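Local coordinates for STIL N-terminal domain-containing protein (Trichoplax adhaerens, PDB 5OI9) that probably takes part in centriole assembly, with the N-terminal domain described here likely binding CEP85 and so supporting activation of the kinase PLK4, at residues 77-82 and 267-272; 85-90 and 116-121; 158-163 and 230-235; 259-264 and 273-278; 300-303 and 308-311. All blocks are in the same frame, centred on the assembly; numbering follows the deposited sequence.

Interaction 1 (77-82 and 267-272)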
# COMPACT_ATOMS: atom_id res chain seq x y z
N LEU A 77 6.70 5.22 -2.05
CA LEU A 77 5.73 5.42 -0.97
C LEU A 77 6.47 5.94 0.26
O LEU A 77 7.40 5.30 0.75
CB LEU A 77 5.00 4.12 -0.66
CG LEU A 77 3.86 4.17 0.37
CD1 LEU A 77 2.74 3.23 -0.04
CD2 LEU A 77 4.37 3.82 1.76
N ASN A 78 6.05 7.11 0.75
CA ASN A 78 6.69 7.76 1.88
C ASN A 78 5.65 8.10 2.94
O ASN A 78 4.50 8.42 2.63
CB ASN A 78 7.43 9.03 1.44
CG ASN A 78 8.34 8.79 0.24
OD1 ASN A 78 9.40 8.18 0.36
ND2 ASN A 78 7.93 9.28 -0.93
N ILE A 79 6.07 8.03 4.20
CA ILE A 79 5.21 8.28 5.36
C ILE A 79 5.93 9.29 6.24
O ILE A 79 7.04 9.01 6.72
CB ILE A 79 4.91 6.99 6.13
CG1 ILE A 79 4.43 5.89 5.18
CG2 ILE A 79 3.86 7.22 7.19
CD1 ILE A 79 4.22 4.55 5.84
N ASN A 80 5.33 10.46 6.45
CA ASN A 80 6.21 11.50 6.97
C ASN A 80 5.71 12.25 8.20
O ASN A 80 6.52 12.55 9.08
CB ASN A 80 6.57 12.48 5.82
CG ASN A 80 5.36 12.93 5.02
OD1 ASN A 80 4.28 12.35 5.10
ND2 ASN A 80 5.56 13.97 4.21
N LYS A 81 4.42 12.58 8.30
CA LYS A 81 3.94 13.32 9.47
C LYS A 81 2.66 12.69 10.00
O LYS A 81 1.61 12.71 9.34
CB LYS A 81 3.73 14.82 9.15
CG LYS A 81 2.66 15.23 8.15
CD LYS A 81 2.48 16.75 8.24
CE LYS A 81 1.55 17.34 7.20
NZ LYS A 81 1.56 18.84 7.27
N ASP A 82 2.75 12.13 11.21
CA ASP A 82 1.67 11.39 11.86
C ASP A 82 1.10 10.33 10.92
O ASP A 82 -0.11 10.25 10.69
CB ASP A 82 0.58 12.32 12.39
CG ASP A 82 -0.45 11.59 13.26
OD1 ASP A 82 -0.07 11.13 14.35
OD2 ASP A 82 -1.62 11.49 12.85
N ILE A 267 1.14 1.56 17.18
CA ILE A 267 0.25 0.68 16.43
C ILE A 267 -0.46 1.39 15.29
O ILE A 267 -1.03 0.74 14.41
CB ILE A 267 -0.77 0.04 17.40
CG1 ILE A 267 -1.48 -1.14 16.74
CG2 ILE A 267 -1.76 1.08 17.90
CD1 ILE A 267 -2.48 -1.81 17.62
N HIS A 268 -0.42 2.73 15.27
CA HIS A 268 -1.09 3.49 14.23
C HIS A 268 -0.30 3.55 12.93
O HIS A 268 -0.82 4.07 11.93
CB HIS A 268 -1.36 4.91 14.72
CG HIS A 268 -2.14 4.97 15.99
ND1 HIS A 268 -3.49 4.67 16.05
CD2 HIS A 268 -1.78 5.28 17.26
CE1 HIS A 268 -3.91 4.79 17.29
NE2 HIS A 268 -2.90 5.16 18.05
N HIS A 269 0.93 3.05 12.90
CA HIS A 269 1.70 3.03 11.67
C HIS A 269 0.98 2.17 10.64
O HIS A 269 0.57 1.04 10.95
CB HIS A 269 3.11 2.49 11.93
CG HIS A 269 4.08 2.77 10.83
ND1 HIS A 269 4.04 2.12 9.62
CD2 HIS A 269 5.13 3.62 10.76
CE1 HIS A 269 5.02 2.56 8.85
NE2 HIS A 269 5.70 3.47 9.52
N PRO A 270 0.79 2.66 9.41
CA PRO A 270 0.04 1.87 8.42
C PRO A 270 0.67 0.52 8.10
O PRO A 270 -0.02 -0.36 7.58
CB PRO A 270 0.01 2.78 7.18
CG PRO A 270 1.09 3.79 7.40
CD PRO A 270 1.21 3.97 8.88
N TYR A 271 1.96 0.33 8.40
CA TYR A 271 2.57 -0.98 8.20
C TYR A 271 1.94 -2.04 9.10
O TYR A 271 1.86 -3.21 8.70
CB TYR A 271 4.08 -0.90 8.46
CG TYR A 271 4.81 -2.21 8.27
CD1 TYR A 271 5.26 -2.60 7.01
CD2 TYR A 271 5.06 -3.05 9.34
CE1 TYR A 271 5.93 -3.79 6.83
CE2 TYR A 271 5.73 -4.25 9.17
CZ TYR A 271 6.16 -4.61 7.91
OH TYR A 271 6.84 -5.80 7.73
N VAL A 272 1.50 -1.66 10.30
CA VAL A 272 0.88 -2.62 11.21
C VAL A 272 -0.44 -3.13 10.62
O VAL A 272 -0.69 -4.34 10.58
CB VAL A 272 0.67 -1.99 12.59
CG1 VAL A 272 -0.07 -2.95 13.51
CG2 VAL A 272 2.01 -1.58 13.19

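Interaction 2 (85-90 and 116-121)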
# COMPACT_ATOMS: atom_id res chain seq x y z
N VAL A 85 0.54 9.29 4.42
CA VAL A 85 1.08 8.57 3.28
C VAL A 85 1.11 9.48 2.06
O VAL A 85 0.11 10.11 1.72
CB VAL A 85 0.25 7.30 2.99
CG1 VAL A 85 0.86 6.53 1.84
CG2 VAL A 85 0.17 6.44 4.24
N ILE A 86 2.27 9.53 1.40
CA ILE A 86 2.47 10.31 0.18
C ILE A 86 3.14 9.43 -0.85
O ILE A 86 4.12 8.74 -0.54
CB ILE A 86 3.31 11.57 0.44
CG1 ILE A 86 2.61 12.51 1.43
CG2 ILE A 86 3.61 12.30 -0.87
CD1 ILE A 86 3.36 13.79 1.70
N ILE A 87 2.62 9.44 -2.08
CA ILE A 87 3.24 8.75 -3.20
C ILE A 87 3.97 9.79 -4.04
O ILE A 87 3.36 10.74 -4.53
CB ILE A 87 2.20 7.99 -4.04
CG1 ILE A 87 1.35 7.07 -3.16
CG2 ILE A 87 2.88 7.19 -5.15
CD1 ILE A 87 2.16 6.06 -2.38
N ASN A 88 5.28 9.61 -4.20
CA ASN A 88 6.12 10.54 -4.96
C ASN A 88 6.40 9.91 -6.33
O ASN A 88 7.23 9.01 -6.44
CB ASN A 88 7.41 10.85 -4.21
CG ASN A 88 8.21 11.97 -4.85
OD1 ASN A 88 7.64 12.91 -5.42
ND2 ASN A 88 9.53 11.88 -4.77
N ILE A 89 5.72 10.41 -7.36
CA ILE A 89 5.84 9.88 -8.71
C ILE A 89 6.80 10.76 -9.50
O ILE A 89 6.54 11.95 -9.69
CB ILE A 89 4.46 9.81 -9.40
CG1 ILE A 89 3.48 8.98 -8.57
CG2 ILE A 89 4.60 9.24 -10.81
CD1 ILE A 89 2.11 8.86 -9.19
N ASP A 90 7.91 10.17 -9.96
CA ASP A 90 8.94 10.96 -10.64
C ASP A 90 9.63 10.22 -11.78
O ASP A 90 10.65 10.71 -12.27
CB ASP A 90 9.99 11.43 -9.63
CG ASP A 90 10.78 10.28 -9.03
OD1 ASP A 90 10.25 9.15 -8.99
OD2 ASP A 90 11.93 10.50 -8.60
N GLY A 116 10.62 -1.36 -3.79
CA GLY A 116 10.18 -0.06 -3.34
C GLY A 116 9.45 0.76 -4.39
O GLY A 116 9.05 1.89 -4.09
N ASP A 117 9.27 0.23 -5.59
CA ASP A 117 8.59 0.96 -6.65
C ASP A 117 7.08 0.81 -6.52
O ASP A 117 6.56 -0.31 -6.44
CB ASP A 117 9.04 0.46 -8.02
CG ASP A 117 10.28 1.18 -8.53
OD1 ASP A 117 10.73 2.13 -7.86
OD2 ASP A 117 10.79 0.78 -9.59
N VAL A 118 6.38 1.93 -6.50
CA VAL A 118 4.94 1.95 -6.74
C VAL A 118 4.71 1.90 -8.25
O VAL A 118 5.23 2.75 -8.98
CB VAL A 118 4.28 3.19 -6.12
CG1 VAL A 118 2.80 3.22 -6.44
CG2 VAL A 118 4.52 3.21 -4.61
N ILE A 119 3.97 0.91 -8.71
CA ILE A 119 3.68 0.75 -10.13
C ILE A 119 2.34 1.41 -10.42
O ILE A 119 1.30 0.99 -9.90
CB ILE A 119 3.67 -0.73 -10.54
CG1 ILE A 119 4.94 -1.43 -10.08
CG2 ILE A 119 3.50 -0.85 -12.05
CD1 ILE A 119 6.20 -0.93 -10.75
N ILE A 120 2.35 2.45 -11.25
CA ILE A 120 1.13 3.16 -11.61
C ILE A 120 0.88 3.00 -13.11
O ILE A 120 1.58 3.61 -13.92
CB ILE A 120 1.21 4.65 -11.24
CG1 ILE A 120 1.59 4.82 -9.76
CG2 ILE A 120 -0.11 5.34 -11.53
CD1 ILE A 120 3.05 5.16 -9.53
N PRO A 121 -0.10 2.19 -13.50
CA PRO A 121 -0.47 2.12 -14.92
C PRO A 121 -0.90 3.49 -15.43
O PRO A 121 -1.70 4.18 -14.79
CB PRO A 121 -1.63 1.11 -14.95
CG PRO A 121 -1.47 0.32 -13.69
CD PRO A 121 -0.91 1.27 -12.68

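Interaction 3 (158-163 and 230-235)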
# COMPACT_ATOMS: atom_id res chain seq x y z
N ASP A 158 5.59 -12.99 -0.49
CA ASP A 158 6.65 -12.06 -0.17
C ASP A 158 6.40 -11.37 1.17
O ASP A 158 5.34 -11.51 1.79
CB ASP A 158 6.79 -11.00 -1.27
CG ASP A 158 7.24 -11.60 -2.59
OD1 ASP A 158 7.92 -12.65 -2.57
OD2 ASP A 158 6.93 -11.01 -3.65
N SER A 159 7.41 -10.62 1.61
CA SER A 159 7.30 -9.84 2.84
C SER A 159 6.16 -8.83 2.74
O SER A 159 5.78 -8.40 1.66
CB SER A 159 8.61 -9.11 3.13
OG SER A 159 9.67 -10.03 3.36
N VAL A 160 5.62 -8.46 3.91
CA VAL A 160 4.55 -7.46 3.95
C VAL A 160 5.04 -6.17 3.32
O VAL A 160 6.13 -5.67 3.64
CB VAL A 160 4.09 -7.24 5.40
CG1 VAL A 160 3.20 -6.01 5.49
CG2 VAL A 160 3.36 -8.48 5.92
N ASP A 161 4.23 -5.62 2.41
CA ASP A 161 4.56 -4.41 1.68
C ASP A 161 3.35 -3.49 1.70
O ASP A 161 2.26 -3.89 1.26
CB ASP A 161 4.98 -4.73 0.24
CG ASP A 161 5.68 -3.56 -0.45
OD1 ASP A 161 5.42 -2.39 -0.08
OD2 ASP A 161 6.49 -3.82 -1.36
N ILE A 162 3.53 -2.26 2.20
CA ILE A 162 2.44 -1.29 2.23
C ILE A 162 1.95 -1.00 0.82
O ILE A 162 0.77 -0.69 0.62
CB ILE A 162 2.89 -0.01 2.95
CG1 ILE A 162 3.42 -0.34 4.35
CG2 ILE A 162 1.73 0.98 3.07
CD1 ILE A 162 3.86 0.88 5.13
N LYS A 163 2.83 -1.10 -0.18
CA LYS A 163 2.44 -0.85 -1.56
C LYS A 163 1.40 -1.85 -2.05
O LYS A 163 0.66 -1.55 -3.00
CB LYS A 163 3.66 -0.88 -2.48
CG LYS A 163 4.68 0.22 -2.20
CD LYS A 163 5.84 0.17 -3.19
CE LYS A 163 6.70 -1.06 -2.97
NZ LYS A 163 7.36 -1.05 -1.64
N SER A 230 8.30 -7.86 9.78
CA SER A 230 7.22 -8.56 10.44
C SER A 230 7.37 -10.05 10.21
O SER A 230 8.12 -10.50 9.33
CB SER A 230 5.85 -8.08 9.95
OG SER A 230 5.55 -8.63 8.68
N GLY A 231 6.65 -10.82 11.01
CA GLY A 231 6.61 -12.26 10.88
C GLY A 231 5.32 -12.79 11.44
O GLY A 231 4.33 -12.06 11.55
N TYR A 232 5.31 -14.06 11.81
CA TYR A 232 4.09 -14.71 12.26
C TYR A 232 4.34 -15.39 13.60
O TYR A 232 5.48 -15.65 13.99
CB TYR A 232 3.57 -15.67 11.19
CG TYR A 232 3.31 -14.94 9.89
CD1 TYR A 232 2.11 -14.29 9.66
CD2 TYR A 232 4.30 -14.85 8.91
CE1 TYR A 232 1.87 -13.60 8.49
CE2 TYR A 232 4.08 -14.16 7.73
CZ TYR A 232 2.86 -13.53 7.53
OH TYR A 232 2.63 -12.84 6.36
N VAL A 233 3.25 -15.66 14.31
CA VAL A 233 3.30 -16.18 15.67
C VAL A 233 2.66 -17.57 15.66
O VAL A 233 1.49 -17.72 15.30
CB VAL A 233 2.58 -15.26 16.67
CG1 VAL A 233 2.64 -15.85 18.07
CG2 VAL A 233 3.20 -13.87 16.64
N ALA A 234 3.43 -18.56 16.08
CA ALA A 234 2.95 -19.92 16.26
C ALA A 234 2.78 -20.18 17.75
O ALA A 234 3.13 -19.36 18.60
CB ALA A 234 3.89 -20.92 15.60
N ILE A 235 2.25 -21.35 18.08
CA ILE A 235 1.97 -21.71 19.47
C ILE A 235 2.25 -23.20 19.65
O ILE A 235 2.02 -24.00 18.74
CB ILE A 235 0.51 -21.34 19.86
CG1 ILE A 235 0.28 -21.52 21.36
CG2 ILE A 235 -0.49 -22.16 19.06
CD1 ILE A 235 -1.04 -20.94 21.83
O HOH W 1 4.78 -12.04 5.14
O HOH W 2 6.54 -9.70 6.33

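Interaction 4 (259-264 and 273-278)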
# COMPACT_ATOMS: atom_id res chain seq x y z
N ILE A 259 0.61 -12.39 14.48
CA ILE A 259 1.77 -11.80 13.82
C ILE A 259 2.60 -11.04 14.84
O ILE A 259 2.14 -10.73 15.95
CB ILE A 259 1.36 -10.83 12.68
CG1 ILE A 259 0.54 -9.67 13.25
CG2 ILE A 259 0.59 -11.56 11.60
CD1 ILE A 259 0.16 -8.61 12.23
N TRP A 260 3.84 -10.76 14.47
CA TRP A 260 4.68 -9.81 15.18
C TRP A 260 5.16 -8.75 14.21
O TRP A 260 5.35 -9.02 13.02
CB TRP A 260 5.87 -10.49 15.89
CG TRP A 260 6.83 -11.19 14.98
CD1 TRP A 260 6.84 -12.51 14.65
CD2 TRP A 260 7.95 -10.60 14.30
NE1 TRP A 260 7.89 -12.79 13.81
CE2 TRP A 260 8.58 -11.63 13.58
CE3 TRP A 260 8.47 -9.31 14.24
CZ2 TRP A 260 9.71 -11.40 12.79
CZ3 TRP A 260 9.59 -9.08 13.45
CH2 TRP A 260 10.20 -10.12 12.74
N VAL A 261 5.34 -7.53 14.71
CA VAL A 261 5.77 -6.39 13.90
C VAL A 261 6.86 -5.64 14.66
O VAL A 261 6.75 -5.43 15.87
CB VAL A 261 4.59 -5.46 13.55
CG1 VAL A 261 5.09 -4.20 12.85
CG2 VAL A 261 3.58 -6.18 12.68
N ASP A 262 7.90 -5.23 13.94
CA ASP A 262 9.04 -4.53 14.50
C ASP A 262 9.31 -3.27 13.69
O ASP A 262 9.01 -3.20 12.50
CB ASP A 262 10.28 -5.44 14.51
CG ASP A 262 11.51 -4.75 15.09
OD1 ASP A 262 11.35 -3.82 15.90
OD2 ASP A 262 12.63 -5.15 14.71
N GLY A 263 9.86 -2.26 14.36
CA GLY A 263 10.36 -1.08 13.68
C GLY A 263 9.36 0.03 13.44
O GLY A 263 9.55 0.82 12.51
N VAL A 264 8.30 0.12 14.25
CA VAL A 264 7.35 1.22 14.16
C VAL A 264 7.33 1.94 15.50
O VAL A 264 7.80 1.43 16.52
CB VAL A 264 5.93 0.75 13.78
CG1 VAL A 264 5.95 -0.00 12.46
CG2 VAL A 264 5.34 -0.12 14.88
N TRP A 273 -1.29 -2.21 10.18
CA TRP A 273 -2.53 -2.59 9.50
C TRP A 273 -2.24 -3.45 8.28
O TRP A 273 -2.96 -4.41 7.99
CB TRP A 273 -3.31 -1.34 9.12
CG TRP A 273 -4.56 -1.58 8.34
CD1 TRP A 273 -5.81 -1.84 8.84
CD2 TRP A 273 -4.70 -1.57 6.91
NE1 TRP A 273 -6.71 -1.99 7.81
CE2 TRP A 273 -6.05 -1.83 6.62
CE3 TRP A 273 -3.81 -1.36 5.85
CZ2 TRP A 273 -6.54 -1.89 5.31
CZ3 TRP A 273 -4.29 -1.42 4.55
CH2 TRP A 273 -5.64 -1.69 4.30
N SER A 274 -1.16 -3.12 7.55
CA SER A 274 -0.81 -3.89 6.36
C SER A 274 -0.46 -5.33 6.71
O SER A 274 -0.83 -6.27 6.00
CB SER A 274 0.34 -3.22 5.62
OG SER A 274 -0.02 -1.91 5.20
N ALA A 275 0.27 -5.52 7.82
CA ALA A 275 0.59 -6.87 8.27
C ALA A 275 -0.67 -7.62 8.69
O ALA A 275 -0.83 -8.81 8.37
CB ALA A 275 1.60 -6.82 9.40
N CYS A 276 -1.58 -6.95 9.39
CA CYS A 276 -2.85 -7.57 9.78
C CYS A 276 -3.64 -8.02 8.56
O CYS A 276 -4.15 -9.14 8.52
CB CYS A 276 -3.67 -6.60 10.63
SG CYS A 276 -2.94 -6.16 12.22
N MSE A 277 -3.77 -7.14 7.57
CA MSE A 277 -4.50 -7.45 6.34
C MSE A 277 -3.88 -8.63 5.62
O MSE A 277 -4.58 -9.55 5.18
CB MSE A 277 -4.53 -6.24 5.41
CG MSE A 277 -5.36 -5.10 5.95
SE MSE A 277 -7.22 -5.60 6.18
CE MSE A 277 -7.75 -5.46 4.31
N ARG A 278 -2.55 -8.60 5.52
CA ARG A 278 -1.83 -9.68 4.87
C ARG A 278 -2.07 -11.01 5.57
O ARG A 278 -2.27 -12.04 4.91
CB ARG A 278 -0.34 -9.35 4.84
CG ARG A 278 0.51 -10.41 4.19
CD ARG A 278 0.24 -10.50 2.70
NE ARG A 278 1.04 -11.58 2.12
CZ ARG A 278 2.31 -11.45 1.78
NH1 ARG A 278 2.93 -10.29 1.94
NH2 ARG A 278 2.97 -12.48 1.26

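Interaction 5 (300-303 and 308-311)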
# COMPACT_ATOMS: atom_id res chain seq x y z
N LEU A 300 3.93 -6.43 19.26
CA LEU A 300 4.38 -5.20 18.63
C LEU A 300 5.66 -4.72 19.32
O LEU A 300 5.62 -4.28 20.47
CB LEU A 300 3.29 -4.13 18.70
CG LEU A 300 3.51 -2.87 17.86
CD1 LEU A 300 3.67 -3.24 16.39
CD2 LEU A 300 2.36 -1.90 18.06
N TYR A 301 6.78 -4.80 18.61
CA TYR A 301 8.06 -4.29 19.10
C TYR A 301 8.22 -2.86 18.61
O TYR A 301 8.71 -2.61 17.50
CB TYR A 301 9.21 -5.17 18.62
CG TYR A 301 9.16 -6.58 19.17
CD1 TYR A 301 9.76 -6.89 20.38
CD2 TYR A 301 8.51 -7.59 18.48
CE1 TYR A 301 9.71 -8.17 20.89
CE2 TYR A 301 8.46 -8.88 18.98
CZ TYR A 301 9.06 -9.16 20.18
OH TYR A 301 9.02 -10.44 20.69
N THR A 302 7.81 -1.90 19.43
CA THR A 302 7.96 -0.51 19.05
C THR A 302 9.40 -0.04 19.27
O THR A 302 10.14 -0.59 20.08
CB THR A 302 6.99 0.39 19.82
OG1 THR A 302 7.38 0.45 21.20
CG2 THR A 302 5.57 -0.14 19.72
N GLN A 303 9.78 1.00 18.53
CA GLN A 303 11.11 1.57 18.62
C GLN A 303 11.30 2.46 19.84
O GLN A 303 12.43 2.83 20.15
CB GLN A 303 11.43 2.37 17.36
CG GLN A 303 11.45 1.56 16.08
CD GLN A 303 11.51 2.44 14.84
OE1 GLN A 303 10.93 3.52 14.81
NE2 GLN A 303 12.20 1.97 13.81
N PRO A 308 7.91 -5.35 24.27
CA PRO A 308 6.86 -5.31 23.25
C PRO A 308 5.48 -5.09 23.85
O PRO A 308 5.23 -5.37 25.03
CB PRO A 308 6.96 -6.69 22.59
CG PRO A 308 7.49 -7.57 23.68
CD PRO A 308 8.47 -6.70 24.43
N GLU A 309 4.58 -4.58 23.02
CA GLU A 309 3.18 -4.43 23.36
C GLU A 309 2.39 -5.59 22.78
O GLU A 309 2.69 -6.10 21.69
CB GLU A 309 2.61 -3.11 22.83
CG GLU A 309 3.36 -1.86 23.27
CD GLU A 309 2.79 -0.61 22.61
OE1 GLU A 309 1.92 -0.75 21.72
OE2 GLU A 309 3.22 0.50 22.98
N PHE A 310 1.36 -6.01 23.50
CA PHE A 310 0.50 -7.12 23.09
C PHE A 310 -0.90 -6.60 22.80
O PHE A 310 -1.47 -5.87 23.61
CB PHE A 310 0.46 -8.21 24.16
CG PHE A 310 1.77 -8.92 24.35
CD1 PHE A 310 2.79 -8.35 25.09
CD2 PHE A 310 1.98 -10.18 23.79
CE1 PHE A 310 4.00 -9.00 25.26
CE2 PHE A 310 3.18 -10.83 23.96
CZ PHE A 310 4.19 -10.24 24.70
N TRP A 311 -1.43 -6.98 21.63
CA TRP A 311 -2.76 -6.58 21.20
C TRP A 311 -3.52 -7.79 20.68
O TRP A 311 -2.93 -8.69 20.08
CB TRP A 311 -2.71 -5.52 20.09
CG TRP A 311 -2.02 -4.24 20.46
CD1 TRP A 311 -0.68 -4.04 20.60
CD2 TRP A 311 -2.65 -2.98 20.72
NE1 TRP A 311 -0.44 -2.73 20.93
CE2 TRP A 311 -1.63 -2.06 21.01
CE3 TRP A 311 -3.98 -2.54 20.73
CZ2 TRP A 311 -1.90 -0.72 21.32
CZ3 TRP A 311 -4.24 -1.22 21.03
CH2 TRP A 311 -3.20 -0.33 21.32

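Interaction 1 (77-82 and 267-272)
Ile79 sends the end of its longer branch, CD1, to the start of helix 270-281, where this one methyl meets both Pro270 and His269. With Pro270 the approach is tip to tip, Ile79 CD1 lying 3.6 Å from Pro270 CG. The histidine is met on a slant, with Ile79 CD1 at 3.7 Å from His269 CE1. What carries the methyl there is an outstretched branch: CG1 stands beside the backbone N, and a chi2 of 176° runs it straight on to CD1. The two backbones stay well apart, with Ile79 CA and Pro270 CA, the nearest such pair, separated by 8.8 Å, so side chains alone span the gap.

His269 holds the N-cap of the helix. Its ND1 accepts from Tyr271 N at 3.0 Å, and the donor lies only 8° out of the imidazole plane. That bond helps hold the ring's rotation, with CE1 turned to the isoleucine. A second bond, 2.9 Å from Val272 N to His269 O, closes the first turn behind it. Val264 packs on the ring as well, and Asp83 touches it from the loop that follows Ile79's strand.

The chemistry is thus divided. Across the contact there is van der Waals packing between a sheet end and a helix start, which demands little in direction, whereas the directional bonding lies within the helix start. Because ND1 serves as an acceptor, a neutral ring would probably keep its proton on NE2.

Interaction 2 (85-90 and 116-121)
This is a buried, wholly apolar contact between two strands that both pair with strand 69-79 in the larger mixed sheet: Ile87 and Ile89 of strand 85-97 meet Val118 and Ile120 at the beginning of strand 118-126. The segments are not bonded to each other through their backbones. Their nearest CA atoms, those of Ile87 and Val118, are 7.9 Å apart, and the side chains close the distance.

The firmer half is Ile89 against Ile120, which reach toward each other tip to tip. Ile89 CD1 lies 3.8 Å from Ile120 CD1, and the overlap continues one atom back, with Ile89 CG1 4.0 Å from the same Ile120 CD1. Ile89 does this with a fully extended branch, while Ile120 turns its CD1 to a chi2 of 101°, well off a staggered value, which suggests some torsional cost at this end. The other half is lighter: Ile87 and Val118 cross at about a right angle, and Ile87 CG2 comes to 4.2 Å from Val118 CG1. Each of these two methyls stands opposite its own backbone N. The longer branch of Ile87 takes no part in this pair; its CD1 packs on Leu77.

Around the four residues lie more aliphatic groups. Ile41 of strand 39-44 touches both Ile87 and Ile89, Ile170 of strand 167-176 touches Ile89 and Ile120, and the chain of Lys163 lies on Val118, joining this hydrophobic patch to the loop that leads from helix 139-155 into strand 167-176.

Interaction 3 (158-163 and 230-235)
Val160 leans on Ser230 beginning at its CB, which sits 3.8 Å from Ser230 OG. One atom further out the approach is tighter, Val160 CG2 lying 3.5 Å from Ser230 OG. The same methyl has the phenol of Tyr232 further off, with Val160 CG2 4.4 Å from Tyr232 OH.

CG2 stands beside its own backbone N, and both are directed at Ser230, the methyl directly and the N-H through a water: Val160 N donates to this water at 2.9 Å, and the water is 2.8 Å from Ser230 OG. A second water, hydrogen-bonded to Tyr232 OH at 2.6 Å, gives only a weak bond to Asp158 O. Loop and strand therefore meet through one methyl contact and, alongside it, two water-mediated links, one of them weak.

Farther along, the loop is braced internally. Asp161 OD1 takes Lys163 N at 2.9 Å, forming an Asx turn, and the same oxygen receives Lys163 NZ on its syn side in a salt bridge of 2.8 Å.

The loop, running from helix 139-155 to strand 167-176, thus lies against the beginning of strand 229-235. Helix 270-281 flanks both, placing Tyr271 and Arg278 on Val160 and Tyr279 on Tyr232.

Interaction 4 (259-264 and 273-278)
The bond from Arg278 N to Ser274 O, 2.9 Å long, belongs to the helical turn that presents Ala275 and Cys276 to Ile259 and Val261 of the neighbouring strand. Met277 N bonds to Trp273 O in the same way, one residue earlier in the helix. Into this turn comes Ile259, whose CD1 lies 3.6 Å from Ala275 CB. The same methyl settles against the backbone next door, with Ile259 CD1 3.7 Å from Cys276 N, and has the thiol beside it, CD1 to Cys276 SG being 4.0 Å. To reach so far Ile259 puts CG1 between its backbone N and carbonyl carbon (chi1 62°), a crowded position, and then extends the branch fully. Val261, two residues on and facing the same way, offers CG2 at 3.9 Å from Ala275 CB, so the small alanine is flanked by two branched side chains.

Strand 256-264, helix 270-281 and strand 296-302 form a beta-alpha-beta unit, and this is its helix lying on the sheet. The short axes run 9.3 Å apart at their closest, nearly antiparallel at 156°. Leu298 of the third element packs on Ile259 and Val261 from the adjacent strand. On the opposite side of the strand Trp260 points away from the helix and gives its NE1 to Val244 O. Tyr232 of strand 229-235, the neighbour on the other edge, packs on Ile259.

Interaction 5 (300-303 and 308-311)
A beta hairpin, strand 296-302 returning as strand 309-314, brings Leu300 and Glu309 together as an antiparallel hydrogen-bonded pair. Both of its bonds are short: Leu300 N donates to Glu309 O at 2.7 Å, nearly straight at 172°, and Glu309 N returns one to Leu300 O at 2.8 Å.

The side chains of this pair lie alongside each other, pointing the same way, and Leu300 CD2 comes to 3.9 Å from Glu309 OE1. That carboxylate oxygen is tied to the indole, since Trp311 NE1 donates to Glu309 OE1 at 3.2 Å. The oxygen lies in the indole plane and is met on its anti side, an arrangement that steadies both groups, and Leu300 CD2 lies 4.1 Å from Trp311 NE1, on a slant to the indole. Thr302 crosses the glutamate at about a right angle, its CG2 4.0 Å from Glu309 CD.

One residue along, Tyr301 and Pro308 make a CH-pi contact. Pro308 CB sits over one face of the phenol ring, 3.8 Å from its centroid and 24° off the normal, displaced toward the rim.

The hairpin lies inside the seven-stranded sheet. Tyr301 bonds through its backbone to Val261 of strand 256-264 on one side, Phe310 to Ile201 on the other; Leu300 packs on Val261 and Val264, and Trp311 rests on Ala198 and Pro200 of strand 196-200, the next strand beyond 309-314.

In the fold
The five contacts run from one sheet of the domain to the other. Interaction 2 lies within the larger sheet and interaction 5 at the hairpin of the smaller, their centres about 29 Å apart. Interaction 1 joins the end of a strand of the larger sheet to the start of the helix that packs on the smaller, and its Ile79 CD1 also meets Ile162 CD1 of the loop in interaction 3 at 3.8 Å. Helix 270-281 serves interactions 1 and 4, whose centres are about 11 Å apart. Interactions 3 and 4 are closest, at about 6 Å between centres, and Arg278 NH2 reaches Asp158 O at 2.6 Å. Interaction 4 connects to interaction 5 through Val261 O and Tyr301 N at 2.8 Å, along neighbouring strands.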